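Side-chain contact in manganese-dependent ADP-ribose/CDP-alcohol diphosphatase (Danio rerio, PDB 2NXF), which probably hydrolyses ADP-ribose and CDP-alcohols such as CDP-choline at a dinuclear metal centre: residues N182-S187 with R193-N198. Residues are numbered along the deposited sequence; the frame is centred on the assembly and turned at random.
Sequences NLPPVS and RFVKFN
Asn-182, Pro-184 and Pro-185 pack on Phe-194 to Phe-197 where one long loop folds back on itself between helices 162-174 and 203-219. The touching parts run nearly antiparallel, 170° apart, and meet by van der Waals contact. Asn-182 is the residue most covered by the other segment. Its side chain crosses that of Phe-197 with the amide and ring planes 29° apart. Atom OD1 sits in the ring plane at the edge, 3.4 Å from CD2 of Phe-197. The backbone O of Asn-182 lies near the same edge, 3.4 Å from CE2 of Phe-197. Two oxygens thus face the electropositive rim of the ring. OD1 of Asn-182 also touches CB of Lys-196 at 3.5 Å, while the lysine chain extends away from the contact.

The loop belongs to a calcineurin-like metallophosphoesterase and borders its dimetal site. Phe-197 comes close to Asn-96 and His-265, ligands of one zinc. Asn-198 is a second-shell residue, its OD1 hydrogen-bonded to NE2 of His-265. ND2 of Asn-198 makes a hydrogen bond of 2.9 Å to O of Arg-193.

Of the two methyls of Val-195, CG1, anti to the carbonyl carbon (chi1 -71°), crosses to CA of Pro-184 at 3.4 Å. CG2 packs within its own segment, 3.4 Å above the centre of the Phe-197 ring, a CH-pi type of contact. Phe-194 centres an inverse gamma turn, and a type I beta turn follows from Val-195 to Asn-198, closed by a hydrogen bond from Asn-198 N to Val-195 O. Pro-185 completes the join, its CD 3.6 Å from O of Phe-194.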
# COMPACT_ATOMS: atom_id res chain seq x y z
N ASN A 182 -14.37 5.51 -12.74
CA ASN A 182 -14.10 5.81 -11.32
C ASN A 182 -15.38 5.82 -10.49
O ASN A 182 -15.33 5.82 -9.26
CB ASN A 182 -13.37 7.15 -11.16
CG ASN A 182 -11.93 7.10 -11.64
OD1 ASN A 182 -11.18 6.18 -11.31
ND2 ASN A 182 -11.55 8.08 -12.47
N LEU A 183 -16.53 5.86 -11.16
CA LEU A 183 -17.82 5.80 -10.47
C LEU A 183 -18.21 4.34 -10.24
O LEU A 183 -18.27 3.57 -11.21
CB LEU A 183 -18.92 6.53 -11.25
CG LEU A 183 -18.70 8.02 -11.53
CD1 LEU A 183 -19.83 8.58 -12.38
CD2 LEU A 183 -18.56 8.80 -10.21
N PRO A 184 -18.50 3.97 -8.98
CA PRO A 184 -18.77 2.55 -8.72
C PRO A 184 -20.09 2.12 -9.35
O PRO A 184 -20.96 2.97 -9.59
CB PRO A 184 -18.84 2.49 -7.19
CG PRO A 184 -19.27 3.85 -6.78
CD PRO A 184 -18.60 4.78 -7.76
N PRO A 185 -20.22 0.82 -9.66
CA PRO A 185 -21.42 0.34 -10.35
C PRO A 185 -22.65 0.29 -9.46
O PRO A 185 -23.77 0.25 -9.96
CB PRO A 185 -21.03 -1.08 -10.77
CG PRO A 185 -20.06 -1.51 -9.74
CD PRO A 185 -19.26 -0.27 -9.43
N VAL A 186 -22.43 0.25 -8.14
CA VAL A 186 -23.48 0.22 -7.13
C VAL A 186 -23.08 1.14 -5.97
O VAL A 186 -21.92 1.51 -5.87
CB VAL A 186 -23.69 -1.22 -6.56
CG1 VAL A 186 -24.33 -2.13 -7.64
CG2 VAL A 186 -22.40 -1.80 -6.00
N SER A 187 -24.03 1.50 -5.11
CA SER A 187 -23.69 2.35 -3.96
C SER A 187 -23.60 1.58 -2.64
O SER A 187 -23.23 2.15 -1.60
CB SER A 187 -24.66 3.52 -3.85
OG SER A 187 -25.98 3.07 -3.62
N ARG A 193 -16.20 -2.09 -5.38
CA ARG A 193 -14.74 -2.15 -5.59
C ARG A 193 -14.34 -2.14 -7.06
O ARG A 193 -13.17 -1.90 -7.38
CB ARG A 193 -14.14 -3.37 -4.89
CG ARG A 193 -14.43 -4.71 -5.57
CD ARG A 193 -13.96 -5.86 -4.67
NE ARG A 193 -14.07 -7.17 -5.30
CZ ARG A 193 -15.19 -7.90 -5.37
NH1 ARG A 193 -16.35 -7.44 -4.87
NH2 ARG A 193 -15.17 -9.10 -5.95
N PHE A 194 -15.29 -2.44 -7.96
CA PHE A 194 -14.97 -2.51 -9.38
C PHE A 194 -14.99 -1.14 -10.03
O PHE A 194 -15.93 -0.77 -10.76
CB PHE A 194 -15.89 -3.51 -10.10
CG PHE A 194 -15.58 -4.95 -9.74
CD1 PHE A 194 -14.41 -5.55 -10.22
CD2 PHE A 194 -16.41 -5.67 -8.90
CE1 PHE A 194 -14.10 -6.87 -9.88
CE2 PHE A 194 -16.12 -6.99 -8.56
CZ PHE A 194 -14.96 -7.59 -9.05
N VAL A 195 -13.92 -0.40 -9.74
CA VAL A 195 -13.68 0.95 -10.23
C VAL A 195 -12.25 1.03 -10.75
O VAL A 195 -11.39 0.22 -10.36
CB VAL A 195 -13.87 2.02 -9.11
CG1 VAL A 195 -15.35 2.16 -8.78
CG2 VAL A 195 -13.06 1.69 -7.86
N LYS A 196 -12.01 2.01 -11.62
CA LYS A 196 -10.76 2.22 -12.34
C LYS A 196 -9.59 2.54 -11.40
O LYS A 196 -8.42 2.28 -11.74
CB LYS A 196 -10.98 3.36 -13.34
CG LYS A 196 -9.88 3.64 -14.31
CD LYS A 196 -10.29 4.79 -15.24
CE LYS A 196 -9.09 5.42 -15.90
NZ LYS A 196 -9.49 6.42 -16.94
N PHE A 197 -9.89 3.10 -10.23
CA PHE A 197 -8.81 3.44 -9.29
C PHE A 197 -8.35 2.26 -8.41
O PHE A 197 -7.48 2.42 -7.57
CB PHE A 197 -9.13 4.69 -8.47
CG PHE A 197 -10.38 4.60 -7.62
CD1 PHE A 197 -10.34 3.99 -6.36
CD2 PHE A 197 -11.57 5.21 -8.04
CE1 PHE A 197 -11.48 3.96 -5.52
CE2 PHE A 197 -12.73 5.20 -7.21
CZ PHE A 197 -12.68 4.58 -5.96
N ASN A 198 -8.97 1.09 -8.62
CA ASN A 198 -8.52 -0.15 -8.00
C ASN A 198 -7.88 -1.09 -9.02
O ASN A 198 -7.70 -0.75 -10.19
CB ASN A 198 -9.67 -0.85 -7.26
CG ASN A 198 -10.16 -0.05 -6.08
OD1 ASN A 198 -9.42 0.78 -5.51
ND2 ASN A 198 -11.40 -0.30 -5.67